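Long-range contacts in purine nucleoside phosphorylase (Thermus thermophilus, PDB 1ODL), which probably catalyses the phosphorolysis of purine nucleosides, using phosphate to split the glycosidic bond and release the free base and a ribose 1-phosphate: residues 81-86 and 193-198; 103-108 and 148-153; 12-17 and 55-60. All coordinates share one frame; numbering follows the deposited sequence.

Contact 1 (81-86 and 193-198); sequences GARVLV and GVRTGA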
loop_
_atom_site.group_PDB
_atom_site.type_symbol
_atom_site.label_atom_id
_atom_site.label_comp_id
_atom_site.label_asym_id
_atom_site.label_seq_id
_atom_site.Cartn_x
_atom_site.Cartn_y
_atom_site.Cartn_z
ATOM N N GLY A 81 -18.903 -27.113 -14.854
ATOM C CA GLY A 81 -20.009 -26.723 -15.718
ATOM C C GLY A 81 -21.001 -25.709 -15.180
ATOM O O GLY A 81 -22.015 -25.432 -15.823
ATOM N N ALA A 82 -20.728 -25.149 -14.008
ATOM C CA ALA A 82 -21.633 -24.168 -13.427
ATOM C C ALA A 82 -21.626 -22.922 -14.312
ATOM O O ALA A 82 -20.565 -22.480 -14.751
ATOM C CB ALA A 82 -21.189 -23.826 -12.005
ATOM N N ARG A 83 -22.812 -22.373 -14.575
ATOM C CA ARG A 83 -22.958 -21.185 -15.419
ATOM C C ARG A 83 -23.616 -20.018 -14.663
ATOM O O ARG A 83 -23.365 -18.851 -14.959
ATOM C CB ARG A 83 -23.798 -21.540 -16.657
ATOM C CG ARG A 83 -24.077 -20.375 -17.609
ATOM C CD ARG A 83 -24.947 -20.810 -18.799
ATOM N NE ARG A 83 -26.342 -21.047 -18.427
ATOM C CZ ARG A 83 -27.238 -20.087 -18.206
ATOM N NH1 ARG A 83 -26.897 -18.808 -18.321
ATOM N NH2 ARG A 83 -28.479 -20.406 -17.866
ATOM N N VAL A 84 -24.457 -20.354 -13.690
ATOM C CA VAL A 84 -25.174 -19.376 -12.878
ATOM C C VAL A 84 -24.995 -19.762 -11.412
ATOM O O VAL A 84 -25.491 -20.801 -10.969
ATOM C CB VAL A 84 -26.681 -19.382 -13.205
ATOM C CG1 VAL A 84 -27.412 -18.378 -12.327
ATOM C CG2 VAL A 84 -26.893 -19.074 -14.676
ATOM N N LEU A 85 -24.302 -18.919 -10.657
ATOM C CA LEU A 85 -24.036 -19.210 -9.262
ATOM C C LEU A 85 -24.512 -18.100 -8.328
ATOM O O LEU A 85 -24.043 -16.965 -8.409
ATOM C CB LEU A 85 -22.535 -19.451 -9.075
ATOM C CG LEU A 85 -21.915 -20.554 -9.948
ATOM C CD1 LEU A 85 -21.607 -20.008 -11.339
ATOM C CD2 LEU A 85 -20.626 -21.058 -9.308
ATOM N N VAL A 86 -25.439 -18.437 -7.434
ATOM C CA VAL A 86 -25.974 -17.459 -6.498
ATOM C C VAL A 86 -25.722 -17.836 -5.047
ATOM O O VAL A 86 -26.161 -18.892 -4.582
ATOM C CB VAL A 86 -27.499 -17.274 -6.673
ATOM C CG1 VAL A 86 -28.008 -16.262 -5.666
ATOM C CG2 VAL A 86 -27.813 -16.818 -8.087
ATOM N N GLY A 193 -16.172 -15.716 -16.765
ATOM C CA GLY A 193 -17.266 -15.581 -17.710
ATOM C C GLY A 193 -18.553 -16.286 -17.339
ATOM O O GLY A 193 -19.236 -16.827 -18.208
ATOM N N VAL A 194 -18.887 -16.296 -16.054
ATOM C CA VAL A 194 -20.124 -16.922 -15.605
ATOM C C VAL A 194 -20.987 -15.887 -14.878
ATOM O O VAL A 194 -20.515 -14.806 -14.540
ATOM C CB VAL A 194 -19.846 -18.139 -14.683
ATOM C CG1 VAL A 194 -19.144 -19.219 -15.475
ATOM C CG2 VAL A 194 -18.992 -17.725 -13.490
ATOM N N ARG A 195 -22.257 -16.217 -14.657
ATOM C CA ARG A 195 -23.178 -15.303 -13.993
ATOM C C ARG A 195 -23.259 -15.605 -12.510
ATOM O O ARG A 195 -23.428 -16.757 -12.110
ATOM C CB ARG A 195 -24.574 -15.416 -14.604
ATOM C CG ARG A 195 -24.643 -15.125 -16.090
ATOM C CD ARG A 195 -26.051 -15.386 -16.594
ATOM N NE ARG A 195 -26.177 -15.164 -18.028
ATOM C CZ ARG A 195 -26.343 -13.974 -18.592
ATOM N NH1 ARG A 195 -26.408 -12.880 -17.841
ATOM N NH2 ARG A 195 -26.440 -13.879 -19.909
ATOM N N THR A 196 -23.145 -14.564 -11.695
ATOM C CA THR A 196 -23.196 -14.745 -10.257
ATOM C C THR A 196 -24.086 -13.708 -9.589
ATOM O O THR A 196 -24.444 -12.684 -10.180
ATOM C CB THR A 196 -21.772 -14.676 -9.637
ATOM O OG1 THR A 196 -21.236 -13.353 -9.780
ATOM C CG2 THR A 196 -20.848 -15.658 -10.333
ATOM N N GLY A 197 -24.446 -13.994 -8.346
ATOM C CA GLY A 197 -25.285 -13.094 -7.581
ATOM C C GLY A 197 -25.262 -13.554 -6.141
ATOM O O GLY A 197 -24.789 -14.653 -5.847
ATOM N N ALA A 198 -25.759 -12.717 -5.242
ATOM C CA ALA A 198 -25.788 -13.061 -3.832
ATOM C C ALA A 198 -26.959 -12.389 -3.143
ATOM O O ALA A 198 -27.276 -11.229 -3.407
ATOM C CB ALA A 198 -24.479 -12.647 -3.153
#
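In the central sheet of the phosphorylase-superfamily fold, strands 84-93 and 195-205 start out as parallel neighbours, Val-84 beside Arg-195, Leu-85 beside Thr-196 and Val-86 beside Gly-197. Three backbone bonds join them: Arg-195 N to Arg-83 O at 2.9 Å, Leu-85 N to Arg-195 O at 2.7 Å, and Gly-197 N to Leu-85 O at 3.0 Å. The last is the most bent, 139° at the hydrogen, and Leu-85 O also receives the CA-H of Thr-196. On the face of Leu-85 and Thr-196, helices 67-80 and 182-192 pack down; there the CB of Val-194 is directed toward 81-86, CG2 meeting Leu-85 CD1 at 4.1 Å and CG1 lying 3.6 Å from Ala-82 O. The face of Val-84, Val-86 and Arg-195 lies against helices 131-143 and 214-232, and Val-86 CG1 sits over Gly-197 O. Where the two strands begin, Arg-83 and Arg-195 run side by side in the same direction, their guanidinium planes 79° apart. Each has its own anionic partner, Glu-15 for Arg-83 and Asp-130 for Arg-195, which probably eases the meeting of like charges; Arg-83 NH2 also binds Val-235 O. A bend at chi3 (73°) turns the Arg-83 guanidinium so that Val-84 CG2 rests over the rim of one face, while Arg-195 NE lies at its edge, in plane, 3.7 Å from Arg-83 NH1.

Contact 2 (103-108 and 148-153); sequences LIVAQG and HRVGLV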
loop_
_atom_site.group_PDB
_atom_site.type_symbol
_atom_site.label_atom_id
_atom_site.label_comp_id
_atom_site.label_asym_id
_atom_site.label_seq_id
_atom_site.Cartn_x
_atom_site.Cartn_y
_atom_site.Cartn_z
ATOM N N LEU A 103 -33.890 -9.481 4.193
ATOM C CA LEU A 103 -33.128 -9.949 3.039
ATOM C C LEU A 103 -32.328 -8.818 2.403
ATOM O O LEU A 103 -32.756 -7.656 2.400
ATOM C CB LEU A 103 -34.057 -10.536 1.969
ATOM C CG LEU A 103 -35.094 -11.593 2.343
ATOM C CD1 LEU A 103 -35.861 -11.995 1.088
ATOM C CD2 LEU A 103 -34.413 -12.797 2.960
ATOM N N ILE A 104 -31.171 -9.169 1.854
ATOM C CA ILE A 104 -30.321 -8.195 1.183
ATOM C C ILE A 104 -29.880 -8.736 -0.163
ATOM O O ILE A 104 -29.231 -9.782 -0.234
ATOM C CB ILE A 104 -29.036 -7.882 1.978
ATOM C CG1 ILE A 104 -29.384 -7.270 3.334
ATOM C CG2 ILE A 104 -28.139 -6.922 1.174
ATOM C CD1 ILE A 104 -28.162 -6.986 4.172
ATOM N N VAL A 105 -30.252 -8.035 -1.230
ATOM C CA VAL A 105 -29.828 -8.413 -2.569
ATOM C C VAL A 105 -28.553 -7.606 -2.753
ATOM O O VAL A 105 -28.596 -6.381 -2.845
ATOM C CB VAL A 105 -30.854 -8.004 -3.632
ATOM C CG1 VAL A 105 -30.316 -8.330 -5.026
ATOM C CG2 VAL A 105 -32.164 -8.746 -3.389
ATOM N N ALA A 106 -27.421 -8.300 -2.781
ATOM C CA ALA A 106 -26.114 -7.670 -2.915
ATOM C C ALA A 106 -25.861 -7.032 -4.269
ATOM O O ALA A 106 -25.623 -7.719 -5.261
ATOM C CB ALA A 106 -25.023 -8.692 -2.615
ATOM N N GLN A 107 -25.906 -5.707 -4.294
ATOM C CA GLN A 107 -25.664 -4.942 -5.511
ATOM C C GLN A 107 -24.162 -4.896 -5.776
ATOM O O GLN A 107 -23.724 -4.725 -6.916
ATOM C CB GLN A 107 -26.204 -3.524 -5.342
ATOM C CG GLN A 107 -25.750 -2.538 -6.405
ATOM C CD GLN A 107 -26.175 -1.118 -6.084
ATOM O OE1 GLN A 107 -26.331 -0.763 -4.917
ATOM N NE2 GLN A 107 -26.351 -0.296 -7.113
ATOM N N GLY A 108 -23.388 -5.043 -4.704
ATOM C CA GLY A 108 -21.937 -5.023 -4.803
ATOM C C GLY A 108 -21.304 -5.534 -3.520
ATOM O O GLY A 108 -22.002 -5.740 -2.521
ATOM N N HIS A 148 -37.156 -6.520 1.582
ATOM C CA HIS A 148 -35.744 -6.665 1.257
ATOM C C HIS A 148 -35.024 -5.344 1.073
ATOM O O HIS A 148 -35.637 -4.321 0.781
ATOM C CB HIS A 148 -35.620 -7.424 -0.050
ATOM C CG HIS A 148 -36.378 -6.782 -1.164
ATOM N ND1 HIS A 148 -37.754 -6.787 -1.220
ATOM C CD2 HIS A 148 -35.960 -6.050 -2.225
ATOM C CE1 HIS A 148 -38.154 -6.085 -2.264
ATOM N NE2 HIS A 148 -37.086 -5.625 -2.890
ATOM N N ARG A 149 -33.707 -5.392 1.220
ATOM C CA ARG A 149 -32.862 -4.228 1.020
ATOM C C ARG A 149 -32.049 -4.552 -0.225
ATOM O O ARG A 149 -31.883 -5.719 -0.573
ATOM C CB ARG A 149 -31.901 -4.023 2.197
ATOM C CG ARG A 149 -32.554 -3.669 3.527
ATOM C CD ARG A 149 -33.295 -2.345 3.472
ATOM N NE ARG A 149 -33.740 -1.935 4.800
ATOM C CZ ARG A 149 -32.937 -1.438 5.738
ATOM N NH1 ARG A 149 -31.642 -1.279 5.497
ATOM N NH2 ARG A 149 -33.430 -1.112 6.927
ATOM N N VAL A 150 -31.559 -3.523 -0.905
ATOM C CA VAL A 150 -30.732 -3.719 -2.084
ATOM C C VAL A 150 -29.552 -2.762 -1.971
ATOM O O VAL A 150 -29.730 -1.543 -1.883
ATOM C CB VAL A 150 -31.503 -3.421 -3.390
ATOM C CG1 VAL A 150 -30.586 -3.622 -4.590
ATOM C CG2 VAL A 150 -32.714 -4.335 -3.502
ATOM N N GLY A 151 -28.343 -3.312 -1.953
ATOM C CA GLY A 151 -27.180 -2.455 -1.839
ATOM C C GLY A 151 -25.890 -3.212 -1.611
ATOM O O GLY A 151 -25.773 -4.390 -1.951
ATOM N N LEU A 152 -24.924 -2.530 -1.009
ATOM C CA LEU A 152 -23.618 -3.114 -0.753
ATOM C C LEU A 152 -23.481 -3.929 0.517
ATOM O O LEU A 152 -24.170 -3.711 1.512
ATOM C CB LEU A 152 -22.548 -2.023 -0.702
ATOM C CG LEU A 152 -22.178 -1.198 -1.935
ATOM C CD1 LEU A 152 -21.256 -0.076 -1.491
ATOM C CD2 LEU A 152 -21.491 -2.075 -2.980
ATOM N N VAL A 153 -22.566 -4.881 0.457
ATOM C CA VAL A 153 -22.224 -5.695 1.602
ATOM C C VAL A 153 -20.718 -5.566 1.590
ATOM O O VAL A 153 -20.140 -5.056 0.620
ATOM C CB VAL A 153 -22.623 -7.189 1.441
ATOM C CG1 VAL A 153 -24.135 -7.313 1.355
ATOM C CG2 VAL A 153 -21.953 -7.797 0.224
#
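Leu-103 O takes the N-H of Arg-149 at 2.7 Å, and Arg-149 O in turn takes that of Val-105 at 2.9 Å, so Arg-149 is gripped through both its backbone polar groups. The ladder goes on with Gly-151 N to Val-105 O, a longer 3.2 Å. Then both segments turn a corner, at Gln-107 and at Gly-151, and the bonding changes shape: Gln-107 N reaches Gly-151 O at 2.7 Å from well above the carbonyl plane, 38° out of it. Past the corner Val-153 N binds Gly-108 O at 3.2 Å. Leu-152 CD2 presses on Gly-108, 3.5 Å from its CA, tighter than usual van der Waals contact; a side chain on Gly-108 would run into that methyl.

Side chains fill both faces. Ile-104 and Val-153 slide past each other in opposite directions, Ile-104 CG2 lying 4.0 Å from Val-153 CG1. Ala-106 CB is beside Val-153 CG2. On the other face Val-105 CB touches Val-150 CG2, and this methyl also lies at the edge of the His-148 ring, in its plane. Gln-107, extended with CG anti to the backbone N (chi1 167°), carries OE1 past Gly-151 CA at 3.6 Å.

Farther out, the Gln-107 amide is held by hydrogen bonds to the second subunit, OE1 by Arg-190 and NE2 by Pro-129 O of that chain, while His-148 ND1 binds Tyr-146 O. Phe-134 of helix 131-143 packs on Val-105 and Val-150, and strand 195-205 pairs antiparallel with 103-106 along its other edge. Helix 131-143 lies in the connection between strands 103-106 and 148-150, which are parallel neighbours, so these form a beta-alpha-beta crossover.

Contact 3 (12-17 and 55-60); sequences DVAERV and GVPVSV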
loop_
_atom_site.group_PDB
_atom_site.type_symbol
_atom_site.label_atom_id
_atom_site.label_comp_id
_atom_site.label_asym_id
_atom_site.label_seq_id
_atom_site.Cartn_x
_atom_site.Cartn_y
_atom_site.Cartn_z
ATOM N N ASP A 12 -22.478 -34.323 -12.758
ATOM C CA ASP A 12 -23.116 -34.367 -11.443
ATOM C C ASP A 12 -23.676 -32.994 -11.069
ATOM O O ASP A 12 -24.615 -32.894 -10.279
ATOM C CB ASP A 12 -22.124 -34.764 -10.337
ATOM C CG ASP A 12 -21.587 -36.177 -10.481
ATOM O OD1 ASP A 12 -22.380 -37.122 -10.668
ATOM O OD2 ASP A 12 -20.355 -36.343 -10.377
ATOM N N VAL A 13 -23.087 -31.947 -11.643
ATOM C CA VAL A 13 -23.454 -30.567 -11.338
ATOM C C VAL A 13 -24.281 -29.842 -12.397
ATOM O O VAL A 13 -23.951 -29.854 -13.580
ATOM C CB VAL A 13 -22.176 -29.745 -11.048
ATOM C CG1 VAL A 13 -22.537 -28.317 -10.625
ATOM C CG2 VAL A 13 -21.365 -30.445 -9.964
ATOM N N ALA A 14 -25.353 -29.195 -11.954
ATOM C CA ALA A 14 -26.237 -28.457 -12.848
ATOM C C ALA A 14 -25.596 -27.126 -13.213
ATOM O O ALA A 14 -24.576 -26.751 -12.649
ATOM C CB ALA A 14 -27.588 -28.221 -12.168
ATOM N N GLU A 15 -26.193 -26.411 -14.156
ATOM C CA GLU A 15 -25.654 -25.120 -14.560
ATOM C C GLU A 15 -26.005 -24.046 -13.544
ATOM O O GLU A 15 -25.266 -23.071 -13.373
ATOM C CB GLU A 15 -26.197 -24.722 -15.929
ATOM C CG GLU A 15 -25.673 -25.579 -17.059
ATOM C CD GLU A 15 -26.184 -25.121 -18.411
ATOM O OE1 GLU A 15 -25.809 -25.739 -19.429
ATOM O OE2 GLU A 15 -26.959 -24.142 -18.450
ATOM N N ARG A 16 -27.137 -24.234 -12.874
ATOM C CA ARG A 16 -27.609 -23.296 -11.865
ATOM C C ARG A 16 -27.246 -23.869 -10.503
ATOM O O ARG A 16 -27.652 -24.985 -10.162
ATOM C CB ARG A 16 -29.124 -23.119 -11.992
ATOM C CG ARG A 16 -29.545 -22.678 -13.392
ATOM C CD ARG A 16 -31.050 -22.645 -13.545
ATOM N NE ARG A 16 -31.451 -21.952 -14.764
ATOM C CZ ARG A 16 -31.296 -22.432 -15.993
ATOM N NH1 ARG A 16 -31.694 -21.712 -17.034
ATOM N NH2 ARG A 16 -30.758 -23.630 -16.186
ATOM N N VAL A 17 -26.494 -23.092 -9.727
ATOM C CA VAL A 17 -26.021 -23.522 -8.419
ATOM C C VAL A 17 -26.250 -22.489 -7.324
ATOM O O VAL A 17 -26.022 -21.302 -7.532
ATOM C CB VAL A 17 -24.503 -23.816 -8.485
ATOM C CG1 VAL A 17 -23.998 -24.343 -7.152
ATOM C CG2 VAL A 17 -24.219 -24.802 -9.607
ATOM N N GLY A 55 -38.804 -28.649 -12.118
ATOM C CA GLY A 55 -38.336 -29.277 -13.341
ATOM C C GLY A 55 -36.975 -28.857 -13.866
ATOM O O GLY A 55 -36.463 -29.454 -14.813
ATOM N N VAL A 56 -36.389 -27.823 -13.273
ATOM C CA VAL A 56 -35.082 -27.348 -13.707
ATOM C C VAL A 56 -34.009 -27.827 -12.735
ATOM O O VAL A 56 -34.141 -27.677 -11.517
ATOM C CB VAL A 56 -35.040 -25.809 -13.769
ATOM C CG1 VAL A 56 -33.713 -25.346 -14.360
ATOM C CG2 VAL A 56 -36.207 -25.295 -14.595
ATOM N N PRO A 57 -32.934 -28.432 -13.258
ATOM C CA PRO A 57 -31.876 -28.910 -12.364
ATOM C C PRO A 57 -31.186 -27.771 -11.615
ATOM O O PRO A 57 -30.846 -26.740 -12.194
ATOM C CB PRO A 57 -30.940 -29.676 -13.308
ATOM C CG PRO A 57 -31.185 -29.053 -14.633
ATOM C CD PRO A 57 -32.666 -28.812 -14.655
ATOM N N VAL A 58 -30.998 -27.959 -10.317
ATOM C CA VAL A 58 -30.347 -26.953 -9.492
ATOM C C VAL A 58 -29.446 -27.634 -8.475
ATOM O O VAL A 58 -29.870 -28.565 -7.792
ATOM C CB VAL A 58 -31.374 -26.098 -8.703
ATOM C CG1 VAL A 58 -30.640 -25.063 -7.865
ATOM C CG2 VAL A 58 -32.357 -25.423 -9.657
ATOM N N SER A 59 -28.205 -27.168 -8.378
ATOM C CA SER A 59 -27.257 -27.713 -7.416
ATOM C C SER A 59 -27.114 -26.756 -6.225
ATOM O O SER A 59 -27.227 -25.534 -6.375
ATOM C CB SER A 59 -25.880 -27.919 -8.067
ATOM O OG SER A 59 -25.865 -29.028 -8.953
ATOM N N VAL A 60 -26.885 -27.326 -5.045
ATOM C CA VAL A 60 -26.681 -26.567 -3.813
ATOM C C VAL A 60 -25.320 -27.025 -3.298
ATOM O O VAL A 60 -25.199 -28.121 -2.750
ATOM C CB VAL A 60 -27.765 -26.892 -2.758
ATOM C CG1 VAL A 60 -27.544 -26.054 -1.504
ATOM C CG2 VAL A 60 -29.148 -26.633 -3.340
HETATM O O HOH W 1 -29.631 -25.668 -14.518
#
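Strand 16-17 joins strand 56-60 in parallel within the phosphorylase-superfamily sheet, Val-17 pairing with Ser-59; 56-61 is also the second arm of a hairpin with 48-53.

Two direct hydrogen bonds cross, both at Ser-59. Its N gives to Arg-16 O at 2.9 Å, in the carbonyl plane, and its OG accepts from Ala-14 N at 3.0 Å in a nearly straight bond (173°). With OG anti to the carbonyl carbon (chi1 -73°), the hydroxyl is swung back to the loop ahead of strand 16-17, where it stands in for a backbone acceptor. Thr-50 OG1 is bonded to the same oxygen, tying loop, strand and hairpin together at one buried atom. Without the hydroxyl, as with an alanine here, Ala-14 N would probably lose its acceptor and Thr-50 OG1 one partner, leaving the loop less firmly held.

A water adds an indirect link: it donates to Pro-57 O at 2.8 Å and accepts from Arg-16 NH2 at 2.9 Å, lying at the edge of the guanidinium, in plane, with a weak third bond from Arg-16 N.

Charged and polar partners outside the pair fix the rest of that guanidinium: NH1 forms a salt bridge with the C-terminal carboxylate of Val-235 and NE binds Val-232 O.

Van der Waals contacts flank these bonds. Ala-14 CB meets Pro-57 CB at 3.8 Å, and Val-17 straddles Ser-59, CG1 over its O at 3.5 Å and CG2 on its CB. Arg-16 runs extended from CG to NE and crosses Val-56, whose CG1 sits over one guanidinium face, 3.9 Å from Arg-16 NH2.

Overall arrangement
All three contacts are parallel strand pairings in one mixed sheet. Contacts 1 and 3 adjoin, centres about 11 Å apart, because strand 16-19 lies between strands 56-61 and 84-93: Val-84 O and Val-17 N are 2.8 Å apart. Contact 2 joins contact 1 through strand 195-205, with Ala-198 O 3.0 Å from Ala-106 N, while contacts 2 and 3 lie on opposite sides of the chain's centre, about 24 Å between centres. Contacts 1 and 2 are buried; contact 3 is partly buried and includes a bridging water. Backbone ladders dominate the first two, regular in contact 1 and broken by a corner in contact 2; a side-chain hydroxyl supplements the third, and contact 2 alone meets another subunit.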